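Local coordinates for protein putative metal-sulfur cluster biosynthesis proteins YuaD (Bacillus subtilis, PDB 1ORU) that is of unknown function but belongs to the MOSC family, whose members are thought to bind molybdenum and pyridoxal phosphate, and is putatively linked to metal-sulfur cluster biosynthesis, at residues Y16-K21 / P39-F44. Sequence-based numbering, arbitrary orientation.
With SO4 (sulfate ion), chain C.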
loop_
_atom_site.group_PDB
_atom_site.type_symbol
_atom_site.label_atom_id
_atom_site.label_comp_id
_atom_site.label_asym_id
_atom_site.label_seq_id
_atom_site.Cartn_x
_atom_site.Cartn_y
_atom_site.Cartn_z
ATOM N N TYR A 16 16.165 13.052 7.459
ATOM C CA TYR A 16 17.303 13.057 6.540
ATOM C C TYR A 16 16.865 13.081 5.079
ATOM O O TYR A 16 15.790 12.590 4.731
ATOM C CB TYR A 16 18.151 11.801 6.759
ATOM C CG TYR A 16 18.337 11.401 8.204
ATOM C CD1 TYR A 16 19.506 11.717 8.893
ATOM C CD2 TYR A 16 17.348 10.682 8.875
ATOM C CE1 TYR A 16 19.684 11.321 10.219
ATOM C CE2 TYR A 16 17.515 10.283 10.195
ATOM C CZ TYR A 16 18.681 10.601 10.862
ATOM O OH TYR A 16 18.846 10.197 12.167
ATOM N N ILE A 17 17.717 13.625 4.218
ATOM C CA ILE A 17 17.400 13.688 2.800
ATOM C C ILE A 17 18.568 13.203 1.949
ATOM O O ILE A 17 19.731 13.349 2.334
ATOM C CB ILE A 17 17.055 15.129 2.370
ATOM C CG1 ILE A 17 16.479 15.129 0.953
ATOM C CG2 ILE A 17 18.306 16.001 2.422
ATOM C CD1 ILE A 17 16.015 16.495 0.478
ATOM N N ALA A 18 18.246 12.611 0.803
ATOM C CA ALA A 18 19.253 12.136 -0.144
ATOM C C ALA A 18 19.188 13.169 -1.263
ATOM O O ALA A 18 18.408 13.021 -2.202
ATOM C CB ALA A 18 18.877 10.752 -0.669
ATOM N N ASP A 19 19.994 14.224 -1.151
ATOM C CA ASP A 19 19.978 15.300 -2.137
ATOM C C ASP A 19 20.881 15.097 -3.349
ATOM O O ASP A 19 20.935 15.948 -4.239
ATOM C CB ASP A 19 20.301 16.637 -1.458
ATOM C CG ASP A 19 21.682 16.660 -0.831
ATOM O OD1 ASP A 19 22.000 15.753 -0.031
ATOM O OD2 ASP A 19 22.450 17.595 -1.137
ATOM N N THR A 20 21.590 13.974 -3.383
ATOM C CA THR A 20 22.458 13.654 -4.511
ATOM C C THR A 20 22.126 12.242 -4.973
ATOM O O THR A 20 21.109 11.671 -4.566
ATOM C CB THR A 20 23.953 13.714 -4.122
ATOM O OG1 THR A 20 24.265 12.655 -3.205
ATOM C CG2 THR A 20 24.268 15.043 -3.472
ATOM N N LYS A 21 22.989 11.675 -5.808
ATOM C CA LYS A 21 22.783 10.323 -6.316
ATOM C C LYS A 21 23.065 9.266 -5.249
ATOM O O LYS A 21 22.642 8.122 -5.380
ATOM C CB LYS A 21 23.682 10.075 -7.534
ATOM C CG LYS A 21 23.313 10.876 -8.778
ATOM C CD LYS A 21 23.392 12.385 -8.553
ATOM C CE LYS A 21 24.797 12.832 -8.169
ATOM N NZ LYS A 21 24.872 14.309 -7.969
ATOM N N PRO A 39 10.441 16.628 -1.738
ATOM C CA PRO A 39 10.967 17.345 -2.903
ATOM C C PRO A 39 12.489 17.476 -2.822
ATOM O O PRO A 39 13.039 17.824 -1.773
ATOM C CB PRO A 39 10.260 18.695 -2.820
ATOM C CG PRO A 39 8.935 18.333 -2.214
ATOM C CD PRO A 39 9.347 17.387 -1.105
ATOM N N GLY A 40 13.164 17.172 -3.926
ATOM C CA GLY A 40 14.612 17.269 -3.952
ATOM C C GLY A 40 15.314 16.013 -3.474
ATOM O O GLY A 40 16.536 15.902 -3.576
ATOM N N ASP A 41 14.544 15.065 -2.950
ATOM C CA ASP A 41 15.103 13.811 -2.459
ATOM C C ASP A 41 15.300 12.815 -3.596
ATOM O O ASP A 41 14.594 12.867 -4.604
ATOM C CB ASP A 41 14.173 13.186 -1.426
ATOM C CG ASP A 41 14.710 11.884 -0.884
ATOM O OD1 ASP A 41 15.655 11.929 -0.073
ATOM O OD2 ASP A 41 14.198 10.813 -1.280
ATOM N N LEU A 42 16.243 11.896 -3.408
ATOM C CA LEU A 42 16.561 10.869 -4.397
ATOM C C LEU A 42 15.385 9.971 -4.775
ATOM O O LEU A 42 15.322 9.477 -5.901
ATOM C CB LEU A 42 17.705 9.990 -3.886
ATOM C CG LEU A 42 18.152 8.814 -4.761
ATOM C CD1 LEU A 42 18.649 9.321 -6.118
ATOM C CD2 LEU A 42 19.254 8.048 -4.042
ATOM N N HIS A 43 14.461 9.749 -3.844
ATOM C CA HIS A 43 13.320 8.890 -4.131
ATOM C C HIS A 43 11.995 9.618 -4.316
ATOM O O HIS A 43 10.928 9.009 -4.200
ATOM C CB HIS A 43 13.176 7.829 -3.043
ATOM C CG HIS A 43 14.351 6.910 -2.946
ATOM N ND1 HIS A 43 15.380 7.109 -2.050
ATOM C CD2 HIS A 43 14.688 5.816 -3.669
ATOM C CE1 HIS A 43 16.299 6.176 -2.224
ATOM N NE2 HIS A 43 15.904 5.379 -3.202
ATOM N N PHE A 44 12.061 10.911 -4.621
ATOM C CA PHE A 44 10.861 11.718 -4.829
ATOM C C PHE A 44 10.266 11.490 -6.212
ATOM O O PHE A 44 10.999 11.347 -7.192
ATOM C CB PHE A 44 11.189 13.204 -4.679
ATOM C CG PHE A 44 10.016 14.113 -4.922
ATOM C CD1 PHE A 44 8.947 14.144 -4.030
ATOM C CD2 PHE A 44 9.973 14.931 -6.047
ATOM C CE1 PHE A 44 7.851 14.975 -4.254
ATOM C CE2 PHE A 44 8.878 15.768 -6.282
ATOM C CZ PHE A 44 7.814 15.789 -5.383
HETATM S S SO4 C . 15.609 1.128 -5.271
HETATM O O1 SO4 C . 15.472 2.474 -4.657
HETATM O O2 SO4 C . 15.030 0.118 -4.358
HETATM O O3 SO4 C . 14.900 1.090 -6.573
HETATM O O4 SO4 C . 17.047 0.842 -5.497
HETATM O O HOH W 1 18.588 17.300 -4.548
#
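Asp41 reaches across to Ala18 with one carboxylate oxygen and back to its own turn with the other. Its CG stands anti to the backbone N (chi1 -180°), which brings Asp41 OD1 2.8 Å from Ala18 N; the N-H points almost straight at the oxygen (166°) and meets it nearly along the C-O bond. Asp41 OD2 accepts His43 N at 2.8 Å from above the carboxylate plane, forming an Asx turn at the start of the type I turn Asp41-Phe44. Two backbone N-H groups thus fix the carboxylate's rotation; an alanine here would probably leave the N-H groups of both Ala18 and His43 without their acceptors, freeing the turn from the residue that follows strand 5-17. The Ile17 and Asp41 side chains run alongside one another in opposing senses, Ile17 CG1 lying 3.5 Å from Asp41 OD1. The methyl of Ala18 meets Leu42 CB at 3.5 Å, while Leu42 N gives Ala18 O a weak, bent bond (125°). The Leu42 methyls lie against the carbonyl oxygens of Thr20 and Lys21, with CD2 3.6 Å from Lys21 O. A water donates to both Asp19 O and Gly40 O. A sulfate, probably from the crystallisation liquor, is bonded by Lys48 and weakly by His43. The contact ties the end of strand 5-17, where Ile17 pairs with Lys26 of strand 26-28, to the loop between strands 30-33 and 47-49.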